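Local structure of exopolyphosphatase (Aquifex aeolicus, 1T6C) at residues T27-K32 and L36-E41; A15-D18 and S23-L26; L40-I45 and K74-E79. The protein probably hydrolyses the phosphoanhydride bonds of polyphosphate and guanosine pentaphosphate, as a calcium-binding phosphatase with an actin-like fold. All coordinates share one frame; numbering follows the deposited sequence. Where two conformers were deposited one is given.

Interaction 1: T27-K32 and L36-E41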
loop_
_atom_site.group_PDB
_atom_site.type_symbol
_atom_site.label_atom_id
_atom_site.label_comp_id
_atom_site.label_asym_id
_atom_site.label_seq_id
_atom_site.Cartn_x
_atom_site.Cartn_y
_atom_site.Cartn_z
ATOM N N THR A 27 1.599 -13.476 -4.295
ATOM C CA THR A 27 0.792 -13.926 -3.184
ATOM C C THR A 27 -0.158 -15.034 -3.645
ATOM O O THR A 27 -0.848 -14.860 -4.613
ATOM C CB THR A 27 -0.035 -12.747 -2.589
ATOM O OG1 THR A 27 0.822 -11.618 -2.322
ATOM C CG2 THR A 27 -0.676 -13.159 -1.257
ATOM N N ILE A 28 -0.141 -16.175 -2.970
ATOM C CA ILE A 28 -1.006 -17.306 -3.298
ATOM C C ILE A 28 -1.880 -17.548 -2.088
ATOM O O ILE A 28 -1.372 -17.586 -0.963
ATOM C CB ILE A 28 -0.239 -18.588 -3.652
ATOM C CG1 ILE A 28 0.732 -18.371 -4.826
ATOM C CG2 ILE A 28 -1.221 -19.695 -3.991
ATOM C CD1 ILE A 28 1.495 -19.607 -5.270
ATOM N N ALA A 29 -3.182 -17.713 -2.318
ATOM C CA ALA A 29 -4.130 -17.950 -1.240
ATOM C C ALA A 29 -4.981 -19.157 -1.601
ATOM O O ALA A 29 -5.139 -19.488 -2.779
ATOM C CB ALA A 29 -4.966 -16.767 -1.028
ATOM N N GLN A 30 -5.509 -19.815 -0.579
ATOM C CA GLN A 30 -6.596 -20.788 -0.779
ATOM C C GLN A 30 -7.897 -20.191 -0.306
ATOM O O GLN A 30 -7.915 -19.420 0.642
ATOM C CB GLN A 30 -6.289 -22.098 -0.047
ATOM C CG GLN A 30 -6.170 -22.008 1.433
ATOM C CD GLN A 30 -6.509 -23.333 2.153
ATOM O OE1 GLN A 30 -7.249 -23.340 3.170
ATOM N NE2 GLN A 30 -5.971 -24.438 1.636
ATOM N N ILE A 31 -8.990 -20.527 -0.988
ATOM C CA ILE A 31 -10.305 -20.177 -0.517
ATOM C C ILE A 31 -11.019 -21.486 -0.149
ATOM O O ILE A 31 -11.095 -22.397 -0.963
ATOM C CB ILE A 31 -11.088 -19.333 -1.554
ATOM C CG1 ILE A 31 -12.508 -19.044 -1.057
ATOM C CG2 ILE A 31 -11.157 -20.006 -2.850
ATOM C CD1 ILE A 31 -12.643 -17.792 -0.199
ATOM N N LYS A 32 -11.483 -21.563 1.089
ATOM C CA LYS A 32 -12.117 -22.767 1.635
ATOM C C LYS A 32 -13.360 -22.320 2.413
ATOM O O LYS A 32 -13.220 -21.685 3.429
ATOM C CB LYS A 32 -11.107 -23.462 2.555
ATOM C CG LYS A 32 -11.598 -24.677 3.380
ATOM C CD LYS A 32 -10.434 -25.175 4.229
ATOM C CE LYS A 32 -10.855 -26.075 5.357
ATOM N NZ LYS A 32 -9.662 -26.851 5.813
ATOM N N LEU A 36 -10.471 -16.974 2.904
ATOM C CA LEU A 36 -9.180 -16.808 2.234
ATOM C C LEU A 36 -8.036 -16.930 3.232
ATOM O O LEU A 36 -8.010 -16.203 4.239
ATOM C CB LEU A 36 -9.096 -15.412 1.628
ATOM C CG LEU A 36 -9.334 -15.133 0.163
ATOM C CD1 LEU A 36 -9.102 -13.637 -0.041
ATOM C CD2 LEU A 36 -8.455 -15.932 -0.744
ATOM N N SER A 37 -7.088 -17.826 2.969
ATOM C CA SER A 37 -5.876 -17.922 3.766
ATOM C C SER A 37 -4.690 -17.858 2.829
ATOM O O SER A 37 -4.697 -18.536 1.793
ATOM C CB SER A 37 -5.842 -19.263 4.499
ATOM O OG SER A 37 -7.008 -19.470 5.283
ATOM N N ILE A 38 -3.679 -17.076 3.199
ATOM C CA ILE A 38 -2.480 -16.939 2.391
ATOM C C ILE A 38 -1.582 -18.126 2.669
ATOM O O ILE A 38 -1.263 -18.402 3.821
ATOM C CB ILE A 38 -1.724 -15.622 2.779
ATOM C CG1 ILE A 38 -2.677 -14.414 2.839
ATOM C CG2 ILE A 38 -0.573 -15.383 1.833
ATOM C CD1 ILE A 38 -3.592 -14.268 1.657
ATOM N N ILE A 39 -1.151 -18.806 1.617
ATOM C CA ILE A 39 -0.316 -19.998 1.733
ATOM C C ILE A 39 1.086 -19.870 1.149
ATOM O O ILE A 39 1.953 -20.692 1.422
ATOM C CB ILE A 39 -1.054 -21.215 1.139
ATOM C CG1 ILE A 39 -1.321 -21.029 -0.361
ATOM C CG2 ILE A 39 -2.373 -21.433 1.902
ATOM C CD1 ILE A 39 -1.779 -22.268 -1.042
ATOM N N LEU A 40 1.316 -18.836 0.346
ATOM C CA LEU A 40 2.645 -18.575 -0.147
ATOM C C LEU A 40 2.798 -17.116 -0.514
ATOM O O LEU A 40 1.910 -16.534 -1.088
ATOM C CB LEU A 40 2.978 -19.446 -1.348
ATOM C CG LEU A 40 4.477 -19.492 -1.638
ATOM C CD1 LEU A 40 5.106 -20.671 -0.899
ATOM C CD2 LEU A 40 4.729 -19.620 -3.082
ATOM N N GLU A 41 3.944 -16.543 -0.169
ATOM C CA GLU A 41 4.300 -15.196 -0.592
ATOM C C GLU A 41 5.745 -15.193 -1.011
ATOM O O GLU A 41 6.571 -15.839 -0.348
ATOM C CB GLU A 41 4.107 -14.176 0.539
ATOM C CG GLU A 41 2.653 -14.006 0.928
ATOM C CD GLU A 41 2.466 -13.325 2.250
ATOM O OE1 GLU A 41 2.796 -13.959 3.292
ATOM O OE2 GLU A 41 1.946 -12.180 2.253
HETATM O O HOH W 1 2.365 -10.763 -0.198
HETATM O O HOH W 2 -8.813 -20.819 3.898
#
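Thr27 to Ile31 pair with Glu41 to Leu36 as antiparallel strands of a beta hairpin, and the register slips by one residue between Ile28 and Ala29, at a classic beta bulge that sets two residues, Ile39 and Leu40, against the single Ile28. The carbonyl of Ile28 is gripped by both bulge amides: Ile39 N lies 2.9 Å from Ile28 O, while Leu40 N makes a longer bond of 3.2 Å to Ile28 O. In return Ile28 N gives a nearly straight bond (167°) to Leu40 O at 2.8 Å. Past the bulge, Gln30 and Ser37 exchange two ordinary hydrogen bonds.

On the face that carries Ile28, its side chain runs alongside that of Leu40, and Ile28 CD1 meets Leu40 CD2 at 3.9 Å. Ile39 comes in from the bulge; with its CG1 wedged between backbone N and carbonyl carbon (chi1 63°), it reaches Ile28 CG2 by way of CG1, also at 3.9 Å, and sets CG2 across the CG of Gln30. On the other face Ala29 CB is touched by Leu36 CD2 at 3.6 Å and more loosely by Ile38 CD1. Thr27 turns its methyl, not its hydroxyl, to Ile38, CG2 against CG2. Leu305 and Val306 of helix 300-313 pack on this side.

Polar ends meet through water. One water bridges Thr27 OG1 to Glu41, donating to OE2; another probably links Gln30 OE1 to Ser37 OG, in the serine conformer described. The hairpin is thus held by main-chain bonds and apolar packing on both faces, with water joining Thr27 to Glu41 at one end, and at the bulge the extra residue goes with one carbonyl serving two donors.

Interaction 2: A15-D18 and S23-L26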
loop_
_atom_site.group_PDB
_atom_site.type_symbol
_atom_site.label_atom_id
_atom_site.label_comp_id
_atom_site.label_asym_id
_atom_site.label_seq_id
_atom_site.Cartn_x
_atom_site.Cartn_y
_atom_site.Cartn_z
ATOM N N ALA A 15 -4.037 -16.400 -7.018
ATOM C CA ALA A 15 -2.798 -15.677 -6.827
ATOM C C ALA A 15 -2.840 -14.297 -7.428
ATOM O O ALA A 15 -3.548 -14.034 -8.401
ATOM C CB ALA A 15 -1.676 -16.420 -7.455
ATOM N N SER A 16 -1.998 -13.433 -6.867
ATOM C CA SER A 16 -1.797 -12.089 -7.368
ATOM C C SER A 16 -0.319 -11.859 -7.536
ATOM O O SER A 16 0.472 -12.391 -6.756
ATOM C CB SER A 16 -2.398 -11.006 -6.448
ATOM O OG SER A 16 -1.724 -10.950 -5.227
ATOM N N ILE A 17 0.023 -11.092 -8.559
ATOM C CA ILE A 17 1.402 -10.618 -8.782
ATOM C C ILE A 17 1.287 -9.113 -8.904
ATOM O O ILE A 17 0.441 -8.601 -9.636
ATOM C CB ILE A 17 1.968 -11.236 -10.038
ATOM C CG1 ILE A 17 2.174 -12.737 -9.848
ATOM C CG2 ILE A 17 3.256 -10.544 -10.410
ATOM C CD1 ILE A 17 2.605 -13.461 -11.095
ATOM N N ASP A 18 2.124 -8.401 -8.164
ATOM C CA ASP A 18 2.220 -6.950 -8.229
ATOM C C ASP A 18 3.646 -6.545 -8.584
ATOM O O ASP A 18 4.587 -6.917 -7.909
ATOM C CB ASP A 18 1.664 -6.247 -7.000
ATOM C CG ASP A 18 2.408 -6.513 -5.796
ATOM O OD1 ASP A 18 2.399 -7.694 -5.354
ATOM O OD2 ASP A 18 3.021 -5.598 -5.184
ATOM N N SER A 23 9.915 -3.659 -6.180
ATOM C CA SER A 23 9.783 -5.096 -5.976
ATOM C C SER A 23 8.707 -5.700 -6.867
ATOM O O SER A 23 7.799 -5.003 -7.329
ATOM C CB SER A 23 9.490 -5.403 -4.506
ATOM O OG SER A 23 8.216 -4.934 -4.124
ATOM N N VAL A 24 8.867 -6.994 -7.102
ATOM C CA VAL A 24 7.896 -7.831 -7.776
ATOM C C VAL A 24 7.458 -8.877 -6.764
ATOM O O VAL A 24 8.284 -9.600 -6.218
ATOM C CB VAL A 24 8.530 -8.520 -9.000
ATOM C CG1 VAL A 24 7.493 -9.324 -9.785
ATOM C CG2 VAL A 24 9.216 -7.467 -9.906
ATOM N N ARG A 25 6.153 -8.958 -6.530
ATOM C CA ARG A 25 5.629 -9.762 -5.417
ATOM C C ARG A 25 4.540 -10.707 -5.843
ATOM O O ARG A 25 3.704 -10.334 -6.666
ATOM C CB ARG A 25 5.135 -8.862 -4.320
ATOM C CG ARG A 25 6.308 -8.143 -3.622
ATOM C CD ARG A 25 5.950 -7.323 -2.483
ATOM N NE ARG A 25 5.419 -8.121 -1.403
ATOM C CZ ARG A 25 5.163 -7.637 -0.206
ATOM N NH1 ARG A 25 5.421 -6.370 0.070
ATOM N NH2 ARG A 25 4.662 -8.440 0.717
ATOM N N LEU A 26 4.585 -11.905 -5.276
ATOM C CA LEU A 26 3.626 -12.985 -5.544
ATOM C C LEU A 26 2.915 -13.329 -4.232
ATOM O O LEU A 26 3.550 -13.460 -3.179
ATOM C CB LEU A 26 4.357 -14.234 -6.036
ATOM C CG LEU A 26 3.528 -15.526 -6.122
ATOM C CD1 LEU A 26 2.450 -15.423 -7.216
ATOM C CD2 LEU A 26 4.428 -16.748 -6.325
HETATM O O HOH W 3 5.440 -5.205 -5.510
#
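Leu26 extends its CD1 over Ile17, meeting Ile17 CG1 at 3.8 Å, with the two side chains slanting across one another. A chi1 of 169°, with CG opposite the backbone N, brings CD1 back over strand 12-19 and also within 4.3 Å of Ala15 CB. Ile17 and Leu26 form a non-hydrogen-bonded antiparallel pair; the next pair, Asp18 and Arg25, is hydrogen-bonded, with Asp18 N to Arg25 O and Arg25 N to Asp18 O each 2.9 Å. On the face opposite Ile17, the side chains of Asp18 and Arg25 run side by side. In the conformer described, Asp18 OD1 lies against Arg25 CB and not the guanidinium, whose NE is 5.0 Å from OD1. Asp18 OD2 instead forms a salt bridge with Arg301 NE; the Asp18 side chain lies about 11 Å from the bound calcium ion. The strands make the first beta hairpin of the actin-like fold of this Ppx/GppA family member. Ser16 OG bonds to the backbone of Arg301, so helix 300-313 covers this polar face. Across the sheet, Leu70 and Tyr73 of helix 60-79 pack on Ile17, Val24 and Leu26, while strand 84-89 continues the sheet beyond Ala15 and Ile17 through backbone hydrogen bonds.

Interaction 3: L40-I45 and K74-E79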
loop_
_atom_site.group_PDB
_atom_site.type_symbol
_atom_site.label_atom_id
_atom_site.label_comp_id
_atom_site.label_asym_id
_atom_site.label_seq_id
_atom_site.Cartn_x
_atom_site.Cartn_y
_atom_site.Cartn_z
ATOM N N LEU A 40 1.316 -18.836 0.346
ATOM C CA LEU A 40 2.645 -18.575 -0.147
ATOM C C LEU A 40 2.798 -17.116 -0.514
ATOM O O LEU A 40 1.910 -16.534 -1.088
ATOM C CB LEU A 40 2.978 -19.446 -1.348
ATOM C CG LEU A 40 4.477 -19.492 -1.638
ATOM C CD1 LEU A 40 5.106 -20.671 -0.899
ATOM C CD2 LEU A 40 4.729 -19.620 -3.082
ATOM N N GLU A 41 3.944 -16.543 -0.169
ATOM C CA GLU A 41 4.300 -15.196 -0.592
ATOM C C GLU A 41 5.745 -15.193 -1.011
ATOM O O GLU A 41 6.571 -15.839 -0.348
ATOM C CB GLU A 41 4.107 -14.176 0.539
ATOM C CG GLU A 41 2.653 -14.006 0.928
ATOM C CD GLU A 41 2.466 -13.325 2.250
ATOM O OE1 GLU A 41 2.796 -13.959 3.292
ATOM O OE2 GLU A 41 1.946 -12.180 2.253
ATOM N N ARG A 42 6.054 -14.486 -2.102
ATOM C CA ARG A 42 7.432 -14.219 -2.511
ATOM C C ARG A 42 7.597 -12.747 -2.865
ATOM O O ARG A 42 6.658 -12.057 -3.277
ATOM C CB ARG A 42 7.831 -15.041 -3.750
ATOM C CG ARG A 42 7.890 -16.507 -3.546
ATOM C CD ARG A 42 9.074 -16.919 -2.676
ATOM N NE ARG A 42 9.188 -18.358 -2.483
ATOM C CZ ARG A 42 8.609 -19.032 -1.496
ATOM N NH1 ARG A 42 7.882 -18.388 -0.618
ATOM N NH2 ARG A 42 8.771 -20.341 -1.379
ATOM N N GLY A 43 8.817 -12.253 -2.718
ATOM C CA GLY A 43 9.134 -10.886 -3.041
ATOM C C GLY A 43 10.546 -10.846 -3.568
ATOM O O GLY A 43 11.427 -11.529 -3.035
ATOM N N ARG A 44 10.768 -10.087 -4.610
ATOM C CA ARG A 44 12.119 -9.918 -5.138
ATOM C C ARG A 44 12.281 -8.452 -5.511
ATOM O O ARG A 44 11.429 -7.877 -6.194
ATOM C CB ARG A 44 12.363 -10.823 -6.354
ATOM C CG ARG A 44 12.702 -12.272 -6.018
ATOM C CD ARG A 44 11.503 -13.193 -5.766
ATOM N NE ARG A 44 11.828 -14.388 -4.969
ATOM C CZ ARG A 44 12.266 -15.546 -5.469
ATOM N NH1 ARG A 44 12.463 -15.704 -6.778
ATOM N NH2 ARG A 44 12.526 -16.561 -4.654
ATOM N N ILE A 45 13.409 -7.846 -5.117
ATOM C CA ILE A 45 13.676 -6.471 -5.470
ATOM C C ILE A 45 14.328 -6.493 -6.858
ATOM O O ILE A 45 15.375 -7.128 -7.049
ATOM C CB ILE A 45 14.579 -5.791 -4.404
ATOM C CG1 ILE A 45 13.857 -5.721 -3.046
ATOM C CG2 ILE A 45 15.026 -4.399 -4.896
ATOM C CD1 ILE A 45 14.777 -5.473 -1.818
ATOM N N LYS A 74 5.698 -17.911 -12.179
ATOM C CA LYS A 74 4.796 -18.720 -12.991
ATOM C C LYS A 74 4.991 -20.229 -12.722
ATOM O O LYS A 74 4.036 -20.983 -12.707
ATOM C CB LYS A 74 5.010 -18.388 -14.484
ATOM C CG LYS A 74 4.071 -19.103 -15.467
ATOM C CD LYS A 74 2.584 -18.890 -15.164
ATOM C CE LYS A 74 1.685 -19.352 -16.340
ATOM N NZ LYS A 74 1.980 -20.746 -16.802
ATOM N N LYS A 75 6.221 -20.650 -12.465
ATOM C CA LYS A 75 6.530 -22.056 -12.166
ATOM C C LYS A 75 5.832 -22.466 -10.858
ATOM O O LYS A 75 5.294 -23.574 -10.772
ATOM C CB LYS A 75 8.043 -22.261 -12.040
ATOM C CG LYS A 75 8.747 -22.388 -13.356
ATOM C CD LYS A 75 10.255 -22.579 -13.142
ATOM C CE LYS A 75 11.005 -22.562 -14.472
ATOM N NZ LYS A 75 12.472 -22.341 -14.304
ATOM N N LEU A 76 5.842 -21.575 -9.869
ATOM C CA LEU A 76 5.148 -21.810 -8.608
ATOM C C LEU A 76 3.641 -21.874 -8.822
ATOM O O LEU A 76 2.976 -22.758 -8.300
ATOM C CB LEU A 76 5.480 -20.739 -7.577
ATOM C CG LEU A 76 6.931 -20.732 -7.094
ATOM C CD1 LEU A 76 7.219 -19.470 -6.292
ATOM C CD2 LEU A 76 7.240 -21.974 -6.271
ATOM N N ILE A 77 3.099 -20.957 -9.615
ATOM C CA ILE A 77 1.654 -20.959 -9.898
ATOM C C ILE A 77 1.240 -22.288 -10.533
ATOM O O ILE A 77 0.230 -22.874 -10.190
ATOM C CB ILE A 77 1.360 -19.747 -10.815
ATOM C CG1 ILE A 77 1.381 -18.466 -9.961
ATOM C CG2 ILE A 77 0.122 -19.942 -11.660
ATOM C CD1 ILE A 77 1.417 -17.246 -10.772
ATOM N N ASP A 78 2.069 -22.777 -11.454
ATOM C CA ASP A 78 1.827 -24.050 -12.135
ATOM C C ASP A 78 1.901 -25.232 -11.164
ATOM O O ASP A 78 0.975 -26.058 -11.101
ATOM C CB ASP A 78 2.891 -24.262 -13.249
ATOM C CG ASP A 78 2.765 -23.282 -14.429
ATOM O OD1 ASP A 78 1.759 -22.518 -14.513
ATOM O OD2 ASP A 78 3.665 -23.224 -15.326
ATOM N N GLU A 79 2.965 -25.291 -10.376
ATOM C CA GLU A 79 3.173 -26.434 -9.451
ATOM C C GLU A 79 2.079 -26.477 -8.366
ATOM O O GLU A 79 1.613 -27.577 -7.989
ATOM C CB GLU A 79 4.584 -26.394 -8.834
ATOM C CG GLU A 79 4.908 -27.499 -7.808
ATOM C CD GLU A 79 5.656 -28.707 -8.377
ATOM O OE1 GLU A 79 6.082 -28.660 -9.558
ATOM O OE2 GLU A 79 5.901 -29.679 -7.606
#
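Leu76 of the helix projects one methyl between Leu40 and Arg42 of the strand, its side chain nearly perpendicular to both of theirs. Leu76 CD1 stands 4.1 Å from Leu40 CD2 and 4.1 Å from Arg42 CG, so a single carbon makes the closest touch on the helix side. A chi1 of -67° turns the CG of Leu76, and with it CD1, toward the strand.

Arg42 contributes its aliphatic part to the helix and spends its charged end on its own strand. A bend at chi2 (-71°) folds the chain back, so that the guanidinium lies over its neighbour: Leu40 CD2 rests over one face of the Arg42 guanidinium, 4.1 Å from its plane and nearer its margin than its middle. The same fold lets Arg42 NH1 give a hydrogen bond of 2.9 Å to Glu41 O. That oxygen lies close to the guanidinium plane, whereas the donor stands well above the plane of the carbonyl. An alanine in place of Arg42 is likely to leave Leu76 CD1 without one of its two strand partners, Glu41 O without the side-chain donor, and Leu40 CD2 without the flat group lying against it.

Tyr73, one turn earlier on the helix, also touches Arg42, and Leu76 leans on Leu26 as well. A salt bridge from Arg44 to Glu72 adds a charged tie between the same strand and helix. The contact buries just 98 Å² and contains no hydrogen bond between the two segments, so it rests mainly on apolar contact between methyl and methylene groups, with arginine serving as a hydrocarbon surface at the edge of the sheet.

How the interactions relate
The three contacts follow the first three strands of the five-stranded sheet. Interaction 2 comes first along the chain, joining strands 12-19 and 23-32; interaction 1 then joins 23-32 to 35-45; interaction 3 carries 35-45 on to helix 60-79. Interactions 1 and 2 have centres 13 Å apart and share strand 23-32, the middle of the three. Interactions 1 and 3 overlap at Leu40 and Glu41, with centres 12 Å apart. Interactions 2 and 3 have the nearest centres, 8 Å apart, and probable backbone hydrogen bonds join Val24 N to Arg44 O and Leu26 N to Arg42 O. Interactions 1 and 2 thus pair three consecutive antiparallel strands of the actin-like fold, and interaction 3 adds part of the packing of helix 60-79 on one face.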